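Sso-CP2 metallo-carboxypetidase (Sulfolobus solfataricus, PDB 4MMO) is a zinc-containing metallo-carboxypeptidase of the M20 family, which probably hydrolyses peptides from their carboxyl end. Local coordinates at residues T281-F287 against F305-R311; Y345-T349 against M383-K389; S81-R85 against A410-N414. One frame throughout, in Å; residues are numbered along the deposited sequence.

Interaction 1 of 3, residues T281-F287 against F305-R311; sequences TCNVDGF and FAKLDFR. With SO4 (sulfate ion), chain D.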
loop_
_atom_site.group_PDB
_atom_site.type_symbol
_atom_site.label_atom_id
_atom_site.label_comp_id
_atom_site.label_asym_id
_atom_site.label_seq_id
_atom_site.Cartn_x
_atom_site.Cartn_y
_atom_site.Cartn_z
ATOM N N THR A 281 16.360 -5.950 12.851
ATOM C CA THR A 281 15.255 -6.232 11.937
ATOM C C THR A 281 15.407 -5.573 10.576
ATOM O O THR A 281 16.169 -4.623 10.410
ATOM C CB THR A 281 13.911 -5.745 12.511
ATOM O OG1 THR A 281 13.898 -4.311 12.561
ATOM C CG2 THR A 281 13.685 -6.313 13.905
ATOM N N CYS A 282 14.672 -6.114 9.609
ATOM C CA CYS A 282 14.390 -5.439 8.351
ATOM C C CYS A 282 12.890 -5.545 8.125
ATOM O O CYS A 282 12.402 -6.557 7.629
ATOM C CB CYS A 282 15.136 -6.083 7.185
ATOM S SG CYS A 282 14.604 -5.468 5.560
ATOM N N ASN A 283 12.168 -4.500 8.509
ATOM C CA ASN A 283 10.712 -4.517 8.495
ATOM C C ASN A 283 10.129 -3.648 7.382
ATOM O O ASN A 283 10.659 -2.578 7.072
ATOM C CB ASN A 283 10.195 -4.046 9.851
ATOM C CG ASN A 283 8.686 -4.019 9.922
ATOM O OD1 ASN A 283 8.038 -5.066 9.949
ATOM N ND2 ASN A 283 8.117 -2.822 9.963
ATOM N N VAL A 284 9.039 -4.120 6.782
ATOM C CA VAL A 284 8.323 -3.348 5.771
ATOM C C VAL A 284 7.173 -2.604 6.439
ATOM O O VAL A 284 6.242 -3.220 6.955
ATOM C CB VAL A 284 7.781 -4.250 4.638
ATOM C CG1 VAL A 284 6.993 -3.429 3.619
ATOM C CG2 VAL A 284 8.922 -4.990 3.951
ATOM N N ASP A 285 7.246 -1.277 6.430
ATOM C CA ASP A 285 6.212 -0.448 7.040
ATOM C C ASP A 285 5.099 -0.180 6.049
ATOM O O ASP A 285 3.958 0.082 6.433
ATOM C CB ASP A 285 6.791 0.890 7.500
ATOM C CG ASP A 285 7.911 0.727 8.488
ATOM O OD1 ASP A 285 7.624 0.527 9.687
ATOM O OD2 ASP A 285 9.079 0.794 8.063
ATOM N N GLY A 286 5.436 -0.226 4.768
ATOM C CA GLY A 286 4.477 0.111 3.742
ATOM C C GLY A 286 4.888 -0.333 2.358
ATOM O O GLY A 286 6.069 -0.392 2.024
ATOM N N PHE A 287 3.884 -0.661 1.558
ATOM C CA PHE A 287 4.074 -0.952 0.151
ATOM C C PHE A 287 2.815 -0.513 -0.582
ATOM O O PHE A 287 1.716 -0.989 -0.288
ATOM C CB PHE A 287 4.338 -2.444 -0.057
ATOM C CG PHE A 287 4.648 -2.816 -1.484
ATOM C CD1 PHE A 287 5.956 -2.998 -1.902
ATOM C CD2 PHE A 287 3.632 -2.993 -2.402
ATOM C CE1 PHE A 287 6.238 -3.342 -3.212
ATOM C CE2 PHE A 287 3.912 -3.338 -3.706
ATOM C CZ PHE A 287 5.215 -3.511 -4.111
ATOM N N PHE A 305 6.253 2.116 -4.619
ATOM C CA PHE A 305 7.195 2.443 -3.555
ATOM C C PHE A 305 6.952 1.643 -2.281
ATOM O O PHE A 305 5.840 1.176 -2.018
ATOM C CB PHE A 305 7.197 3.948 -3.256
ATOM C CG PHE A 305 5.878 4.483 -2.786
ATOM C CD1 PHE A 305 4.909 4.871 -3.697
ATOM C CD2 PHE A 305 5.613 4.617 -1.435
ATOM C CE1 PHE A 305 3.694 5.372 -3.266
ATOM C CE2 PHE A 305 4.400 5.116 -0.997
ATOM C CZ PHE A 305 3.440 5.496 -1.915
ATOM N N ALA A 306 8.020 1.485 -1.506
ATOM C CA ALA A 306 7.976 0.758 -0.250
ATOM C C ALA A 306 8.785 1.511 0.801
ATOM O O ALA A 306 9.734 2.220 0.469
ATOM C CB ALA A 306 8.533 -0.642 -0.441
ATOM N N LYS A 307 8.394 1.356 2.065
ATOM C CA LYS A 307 9.083 1.984 3.180
ATOM C C LYS A 307 9.584 0.922 4.151
ATOM O O LYS A 307 8.816 0.074 4.609
ATOM C CB LYS A 307 8.155 2.961 3.901
ATOM C CG LYS A 307 7.905 4.245 3.135
ATOM C CD LYS A 307 6.977 5.179 3.896
ATOM C CE LYS A 307 6.507 6.329 3.016
ATOM N NZ LYS A 307 6.920 7.657 3.550
ATOM N N LEU A 308 10.877 0.980 4.454
ATOM C CA LEU A 308 11.527 -0.001 5.312
ATOM C C LEU A 308 12.133 0.680 6.526
ATOM O O LEU A 308 12.674 1.784 6.422
ATOM C CB LEU A 308 12.643 -0.722 4.552
ATOM C CG LEU A 308 12.301 -1.293 3.176
ATOM C CD1 LEU A 308 13.573 -1.711 2.455
ATOM C CD2 LEU A 308 11.350 -2.469 3.305
ATOM N N ASP A 309 12.033 0.022 7.675
ATOM C CA ASP A 309 12.767 0.440 8.857
ATOM C C ASP A 309 13.620 -0.729 9.336
ATOM O O ASP A 309 13.149 -1.865 9.410
ATOM C CB ASP A 309 11.816 0.934 9.955
ATOM C CG ASP A 309 11.055 -0.193 10.629
ATOM O OD1 ASP A 309 10.134 -0.750 10.000
ATOM O OD2 ASP A 309 11.370 -0.512 11.797
ATOM N N PHE A 310 14.889 -0.442 9.616
ATOM C CA PHE A 310 15.814 -1.426 10.162
ATOM C C PHE A 310 16.091 -1.072 11.616
ATOM O O PHE A 310 16.589 0.015 11.894
ATOM C CB PHE A 310 17.152 -1.404 9.414
ATOM C CG PHE A 310 17.072 -1.823 7.967
ATOM C CD1 PHE A 310 16.704 -0.919 6.986
ATOM C CD2 PHE A 310 17.410 -3.112 7.589
ATOM C CE1 PHE A 310 16.651 -1.302 5.655
ATOM C CE2 PHE A 310 17.359 -3.497 6.264
ATOM C CZ PHE A 310 16.980 -2.590 5.295
ATOM N N ARG A 311 15.770 -1.974 12.539
ATOM C CA ARG A 311 16.150 -1.788 13.937
ATOM C C ARG A 311 17.511 -2.428 14.136
ATOM O O ARG A 311 17.730 -3.568 13.728
ATOM C CB ARG A 311 15.132 -2.424 14.878
ATOM C CG ARG A 311 13.725 -1.903 14.711
ATOM C CD ARG A 311 13.570 -0.501 15.259
ATOM N NE ARG A 311 12.226 0.008 15.002
ATOM C CZ ARG A 311 11.661 1.015 15.655
ATOM N NH1 ARG A 311 12.314 1.640 16.627
ATOM N NH2 ARG A 311 10.432 1.395 15.340
HETATM S S SO4 D . 10.361 4.396 18.656
HETATM O O1 SO4 D . 9.463 4.470 17.508
HETATM O O2 SO4 D . 10.727 5.752 19.098
HETATM O O3 SO4 D . 9.652 3.582 19.652
HETATM O O4 SO4 D . 11.592 3.702 18.296
HETATM O O HOH W 1 11.344 -3.031 12.769
#

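Interaction 2 of 3, residues Y345-T349 against M383-K389; sequences YPVRT and MGLFVYK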
loop_
_atom_site.group_PDB
_atom_site.type_symbol
_atom_site.label_atom_id
_atom_site.label_comp_id
_atom_site.label_asym_id
_atom_site.label_seq_id
_atom_site.Cartn_x
_atom_site.Cartn_y
_atom_site.Cartn_z
ATOM N N TYR A 345 21.961 5.470 16.184
ATOM C CA TYR A 345 22.907 4.451 16.625
ATOM C C TYR A 345 22.307 3.609 17.746
ATOM O O TYR A 345 21.591 4.134 18.598
ATOM C CB TYR A 345 24.196 5.105 17.133
ATOM C CG TYR A 345 24.998 5.821 16.070
ATOM C CD1 TYR A 345 24.758 7.156 15.772
ATOM C CD2 TYR A 345 26.000 5.164 15.371
ATOM C CE1 TYR A 345 25.492 7.813 14.806
ATOM C CE2 TYR A 345 26.738 5.813 14.397
ATOM C CZ TYR A 345 26.482 7.137 14.121
ATOM O OH TYR A 345 27.215 7.789 13.154
ATOM N N PRO A 346 22.597 2.296 17.759
ATOM C CA PRO A 346 22.228 1.487 18.925
ATOM C C PRO A 346 23.138 1.804 20.106
ATOM O O PRO A 346 24.247 2.297 19.893
ATOM C CB PRO A 346 22.469 0.056 18.446
ATOM C CG PRO A 346 23.546 0.188 17.432
ATOM C CD PRO A 346 23.282 1.492 16.733
ATOM N N VAL A 347 22.676 1.522 21.322
ATOM C CA VAL A 347 23.411 1.861 22.537
ATOM C C VAL A 347 23.123 0.853 23.638
ATOM O O VAL A 347 21.991 0.397 23.788
ATOM C CB VAL A 347 23.001 3.251 23.074
ATOM C CG1 VAL A 347 23.690 3.556 24.406
ATOM C CG2 VAL A 347 23.319 4.332 22.075
ATOM N N ARG A 348 24.157 0.528 24.409
ATOM C CA ARG A 348 24.016 -0.250 25.632
ATOM C C ARG A 348 25.052 0.228 26.634
ATOM O O ARG A 348 26.241 0.266 26.324
ATOM C CB ARG A 348 24.213 -1.737 25.360
ATOM C CG ARG A 348 22.951 -2.448 24.958
ATOM C CD ARG A 348 23.214 -3.900 24.647
ATOM N NE ARG A 348 22.065 -4.506 23.985
ATOM C CZ ARG A 348 22.134 -5.517 23.126
ATOM N NH1 ARG A 348 23.304 -6.061 22.813
ATOM N NH2 ARG A 348 21.023 -5.988 22.581
ATOM N N THR A 349 24.601 0.596 27.829
ATOM C CA THR A 349 25.498 1.118 28.853
ATOM C C THR A 349 25.508 0.208 30.075
ATOM O O THR A 349 24.693 -0.708 30.192
ATOM C CB THR A 349 25.098 2.542 29.280
ATOM O OG1 THR A 349 23.829 2.509 29.941
ATOM C CG2 THR A 349 25.021 3.458 28.069
ATOM N N MET A 383 19.551 8.356 22.224
ATOM C CA MET A 383 20.558 8.092 23.244
ATOM C C MET A 383 21.950 8.039 22.625
ATOM O O MET A 383 22.930 8.472 23.235
ATOM C CB MET A 383 20.245 6.765 23.930
ATOM C CG MET A 383 21.023 6.491 25.200
ATOM S SD MET A 383 20.274 5.119 26.105
ATOM C CE MET A 383 21.461 4.870 27.419
ATOM N N GLY A 384 22.024 7.518 21.404
ATOM C CA GLY A 384 23.283 7.385 20.689
ATOM C C GLY A 384 24.056 8.679 20.552
ATOM O O GLY A 384 25.282 8.681 20.624
ATOM N N LEU A 385 23.348 9.785 20.356
ATOM C CA LEU A 385 24.003 11.079 20.209
ATOM C C LEU A 385 24.716 11.473 21.494
ATOM O O LEU A 385 25.840 11.970 21.464
ATOM C CB LEU A 385 22.984 12.158 19.836
ATOM C CG LEU A 385 22.201 11.913 18.550
ATOM C CD1 LEU A 385 21.283 13.093 18.277
ATOM C CD2 LEU A 385 23.139 11.663 17.368
ATOM N N PHE A 386 24.059 11.247 22.624
ATOM C CA PHE A 386 24.605 11.665 23.904
ATOM C C PHE A 386 25.791 10.790 24.299
ATOM O O PHE A 386 26.791 11.281 24.818
ATOM C CB PHE A 386 23.509 11.647 24.970
ATOM C CG PHE A 386 22.416 12.643 24.714
ATOM C CD1 PHE A 386 22.583 13.974 25.060
ATOM C CD2 PHE A 386 21.235 12.258 24.106
ATOM C CE1 PHE A 386 21.588 14.900 24.816
ATOM C CE2 PHE A 386 20.232 13.181 23.861
ATOM C CZ PHE A 386 20.409 14.503 24.215
ATOM N N VAL A 387 25.693 9.498 24.020
ATOM C CA VAL A 387 26.756 8.566 24.371
ATOM C C VAL A 387 27.961 8.695 23.437
ATOM O O VAL A 387 29.097 8.748 23.895
ATOM C CB VAL A 387 26.242 7.115 24.354
ATOM C CG1 VAL A 387 27.376 6.129 24.618
ATOM C CG2 VAL A 387 25.144 6.942 25.386
ATOM N N TYR A 388 27.714 8.754 22.132
ATOM C CA TYR A 388 28.799 8.699 21.154
ATOM C C TYR A 388 29.333 10.069 20.757
ATOM O O TYR A 388 30.543 10.243 20.612
ATOM C CB TYR A 388 28.349 7.933 19.909
ATOM C CG TYR A 388 28.021 6.485 20.194
ATOM C CD1 TYR A 388 28.894 5.688 20.924
ATOM C CD2 TYR A 388 26.836 5.922 19.753
ATOM C CE1 TYR A 388 28.600 4.368 21.196
ATOM C CE2 TYR A 388 26.531 4.597 20.022
ATOM C CZ TYR A 388 27.415 3.828 20.743
ATOM O OH TYR A 388 27.116 2.513 21.014
ATOM N N LYS A 389 28.445 11.041 20.579
ATOM C CA LYS A 389 28.872 12.358 20.122
ATOM C C LYS A 389 29.288 13.247 21.292
ATOM O O LYS A 389 30.290 13.953 21.206
ATOM C CB LYS A 389 27.782 13.026 19.283
ATOM C CG LYS A 389 27.189 12.121 18.215
ATOM C CD LYS A 389 28.254 11.594 17.261
ATOM C CE LYS A 389 27.638 10.752 16.153
ATOM N NZ LYS A 389 28.620 10.409 15.085
HETATM O O HOH W 2 20.463 6.390 19.352
HETATM O O HOH W 3 27.495 10.821 12.828
HETATM O O HOH W 4 26.737 0.635 23.261
#

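Interaction 3 of 3, residues S81-R85 against A410-N414; sequences SEWKR and APNEN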
loop_
_atom_site.group_PDB
_atom_site.type_symbol
_atom_site.label_atom_id
_atom_site.label_comp_id
_atom_site.label_asym_id
_atom_site.label_seq_id
_atom_site.Cartn_x
_atom_site.Cartn_y
_atom_site.Cartn_z
ATOM N N SER A 81 -11.857 10.614 15.720
ATOM C CA SER A 81 -13.114 9.936 16.030
ATOM C C SER A 81 -12.958 8.870 17.115
ATOM O O SER A 81 -13.880 8.631 17.892
ATOM C CB SER A 81 -13.701 9.305 14.766
ATOM O OG SER A 81 -12.811 8.355 14.204
ATOM N N GLU A 82 -11.792 8.235 17.168
ATOM C CA GLU A 82 -11.550 7.160 18.128
ATOM C C GLU A 82 -11.313 7.684 19.546
ATOM O O GLU A 82 -11.353 6.916 20.509
ATOM C CB GLU A 82 -10.365 6.303 17.673
ATOM C CG GLU A 82 -10.711 5.338 16.546
ATOM C CD GLU A 82 -9.492 4.650 15.959
ATOM O OE1 GLU A 82 -8.375 4.869 16.470
ATOM O OE2 GLU A 82 -9.654 3.889 14.980
ATOM N N TRP A 83 -11.068 8.986 19.671
ATOM C CA TRP A 83 -10.854 9.611 20.975
ATOM C C TRP A 83 -12.176 9.885 21.690
ATOM O O TRP A 83 -13.078 10.504 21.125
ATOM C CB TRP A 83 -10.088 10.927 20.814
ATOM C CG TRP A 83 -8.628 10.760 20.523
ATOM C CD1 TRP A 83 -8.058 10.471 19.316
ATOM C CD2 TRP A 83 -7.546 10.886 21.454
ATOM N NE1 TRP A 83 -6.692 10.406 19.441
ATOM C CE2 TRP A 83 -6.353 10.658 20.744
ATOM C CE3 TRP A 83 -7.477 11.170 22.823
ATOM C CZ2 TRP A 83 -5.099 10.701 21.356
ATOM C CZ3 TRP A 83 -6.229 11.209 23.427
ATOM C CH2 TRP A 83 -5.060 10.978 22.694
ATOM N N LYS A 84 -12.284 9.432 22.938
ATOM C CA LYS A 84 -13.494 9.654 23.725
ATOM C C LYS A 84 -13.562 11.086 24.230
ATOM O O LYS A 84 -14.640 11.669 24.339
ATOM C CB LYS A 84 -13.546 8.692 24.911
ATOM C CG LYS A 84 -13.693 7.244 24.505
ATOM C CD LYS A 84 -13.852 6.344 25.714
ATOM C CE LYS A 84 -14.116 4.907 25.297
ATOM N NZ LYS A 84 -13.032 4.372 24.428
ATOM N N ARG A 85 -12.396 11.638 24.546
ATOM C CA ARG A 85 -12.271 13.026 24.961
ATOM C C ARG A 85 -11.295 13.677 23.995
ATOM O O ARG A 85 -10.449 12.992 23.430
ATOM C CB ARG A 85 -11.748 13.108 26.396
ATOM C CG ARG A 85 -12.481 12.204 27.384
ATOM C CD ARG A 85 -11.626 11.909 28.603
ATOM N NE ARG A 85 -12.276 10.964 29.509
ATOM C CZ ARG A 85 -12.203 9.640 29.399
ATOM N NH1 ARG A 85 -11.501 9.077 28.424
ATOM N NH2 ARG A 85 -12.838 8.874 30.274
ATOM N N ALA A 410 -1.284 5.942 20.784
ATOM C CA ALA A 410 -2.602 5.354 20.593
ATOM C C ALA A 410 -3.657 6.325 21.120
ATOM O O ALA A 410 -3.331 7.259 21.853
ATOM C CB ALA A 410 -2.685 4.024 21.318
ATOM N N PRO A 411 -4.929 6.120 20.744
ATOM C CA PRO A 411 -5.939 7.072 21.213
ATOM C C PRO A 411 -6.252 6.918 22.699
ATOM O O PRO A 411 -6.055 5.846 23.269
ATOM C CB PRO A 411 -7.166 6.727 20.365
ATOM C CG PRO A 411 -6.984 5.305 20.000
ATOM C CD PRO A 411 -5.504 5.106 19.843
ATOM N N ASN A 412 -6.740 7.996 23.302
ATOM C CA ASN A 412 -7.076 8.026 24.721
ATOM C C ASN A 412 -5.856 7.773 25.593
ATOM O O ASN A 412 -5.914 7.009 26.554
ATOM C CB ASN A 412 -8.185 7.021 25.038
ATOM C CG ASN A 412 -9.427 7.244 24.193
ATOM O OD1 ASN A 412 -9.947 8.359 24.112
ATOM N ND2 ASN A 412 -9.897 6.186 23.542
ATOM N N GLU A 413 -4.748 8.420 25.248
ATOM C CA GLU A 413 -3.560 8.370 26.081
ATOM C C GLU A 413 -3.852 9.021 27.426
ATOM O O GLU A 413 -4.522 10.053 27.487
ATOM C CB GLU A 413 -2.390 9.084 25.405
ATOM C CG GLU A 413 -1.140 9.167 26.272
ATOM C CD GLU A 413 -0.005 9.894 25.584
ATOM O OE1 GLU A 413 -0.100 10.117 24.358
ATOM O OE2 GLU A 413 0.975 10.259 26.270
ATOM N N ASN A 414 -3.338 8.424 28.498
ATOM C CA ASN A 414 -3.575 8.945 29.839
ATOM C C ASN A 414 -2.531 8.494 30.854
ATOM O O ASN A 414 -1.834 7.505 30.636
ATOM C CB ASN A 414 -4.951 8.501 30.325
ATOM C CG ASN A 414 -5.002 7.018 30.631
ATOM O OD1 ASN A 414 -4.716 6.597 31.748
ATOM N ND2 ASN A 414 -5.355 6.217 29.634
HETATM O O HOH W 5 -10.020 10.044 25.975
#

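Interaction 1 of 3, residues T281-F287 against F305-R311
Two acid side chains cross at about a right angle over this antiparallel pair: D309 OD1 comes up to the D285 carboxylate, 2.7 Å from D285 OD2, the two planes turned 45° apart. So short an oxygen–oxygen approach suggests that one of the acids probably holds a proton. D285 belongs to a classic beta bulge, in which it and G286 both face K307. The backbone N of D285 bonds to K307 O at 2.8 Å and that of G286 adds only a weak bond, while K307 N returns to G286 O. On the far side of the bulge N283 and D309 form a hydrogen-bonded pair. Here the amide also reaches across, N283 ND2 giving a nearly straight 2.9 Å bond to the syn lone pair of D309 OD1, which lies in the amide plane. CG of D309 sits between its own backbone N and carbonyl carbon (chi1 73°), which brings the carboxylate toward the neighbouring strand. Its OD2 receives a proton from a water that accepts one from T281 OG1, and forms a weak salt bridge to R311 NE. With alanine in place of D309, N283 ND2 would probably lose this acceptor and R311 NE its acid mate. R311 NH1 also holds a sulfate oxygen, O4, at 2.7 Å. V284 CG2 and L308 CD2 touch, and C282 SG lies obliquely by the F310 ring. Helix 207-218 packs on C282, F287 and L308, strand 178-190 flanks 305-311, and G286 and F287 pair with a strand of the second subunit, whose I299 binds both D285 and N283.

Interaction 2 of 3, residues Y345-T349 against M383-K389
M383 opens the helical segment by sending its extended side chain toward the strand end, where its CE meets T349 CG2 tip to tip at 3.9 Å and also touches V347 CG1. G384 follows with the tightest apolar approach, its CA only 3.4 Å from V347 CG2. A side chain at this position would run into Y345 CB, so the glycine lets the helix come close to the strand. Its backbone N gives its proton to a water that in turn donates to Y345 O, bridging the two segments. The packing joins the end of strand 337-348, part of the antiparallel sheet of the dimerisation domain, to helix 383-389, whose F386 meets Y69 of the zinc-binding domain's central sheet. V347 stands between the helical side chains: with CG1 anti to its backbone N (chi1 175°), that methyl meets V387 CG2 at 3.8 Å while CG2 is left to G384 and Y388. V387 also lays CG1 over a face of the Y388 ring. The ring of Y388 then turns its edge toward the face of Y345 in an offset edge-to-face pair, centroids 5.9 Å apart and planes at 69°. P346 O lies in the plane of the Y388 ring at its edge, 3.1 Å from Y388 OH, and a water links that hydroxyl to R348 N. Last comes K389, whose chain bends at its second torsion (-58°) and crosses Y345 at about a right angle. CE approaches Y345 CE1 at 3.9 Å, and a water joins NZ, its donor, to Y345 OH.

Interaction 3 of 3, residues S81-R85 against A410-N414
The indole of W83 lies flat against the backbone of P411 and N412, one face covered by P411 CA and by N412 N, the latter 3.1 Å above the ring plane. Toward the pyrrole side, P411 CB sits almost squarely over the five-membered ring, 3.9 Å from its centroid and 13° off the normal, a CH-pi contact. A410 O and E413 N approach the ring obliquely, and NE1 makes a weak hydrogen bond to V77 O. A water lies in the plane of the R85 guanidinium at its edge, accepting from NH1 and from the backbone N of R85 and donating to N412 OD1; R85 NE forms a salt bridge with E93.

N412 supplies the direct polar link. Its CG lies anti to the carbonyl carbon and beside the backbone N (chi1 -56°), which carries the amide past the indole to the backbone of the other loop. OD1 accepts K84 N at 2.8 Å in the carbonyl plane, on a lone pair, with an angle of 168° at the hydrogen. With the water, two donors thus grip this oxygen. ND2 adds only a weak bond to E82 O at 3.4 Å, so the two ends of one amide engage successive parts of loop 81-85. E82 OE1 stands 3.8 Å from P411 CG.

Beyond the ring, N414 ND2 bonds to N412 O within the same loop. E413 leads into the metal site: it pairs with R100 and accepts the backbone N of S103 and of D104, a zinc ligand, so this loop-to-loop packing borders the zinc centre of the M20 catalytic domain.

In the fold
From the N terminus the chain first passes residues 81-85, in the loop between strands 65-71 and 91-93, whose partner comes only at 410-414; interaction 3 therefore closes a very long loop, and both other contacts fall within it. Interaction 1 closes first, as strand 283-290 turns back into strand 299-312 to make a hairpin of the dimerisation domain. Interaction 2 follows in series, spanning from the end of strand 337-348, in the same antiparallel sheet, to helix 383-389. Thus interaction 1 is internal to that sheet and interaction 2 connects it with the catalytic part. Interactions 2 and 3 lie on opposite sides of the chain's centre, their centres about 33 Å apart.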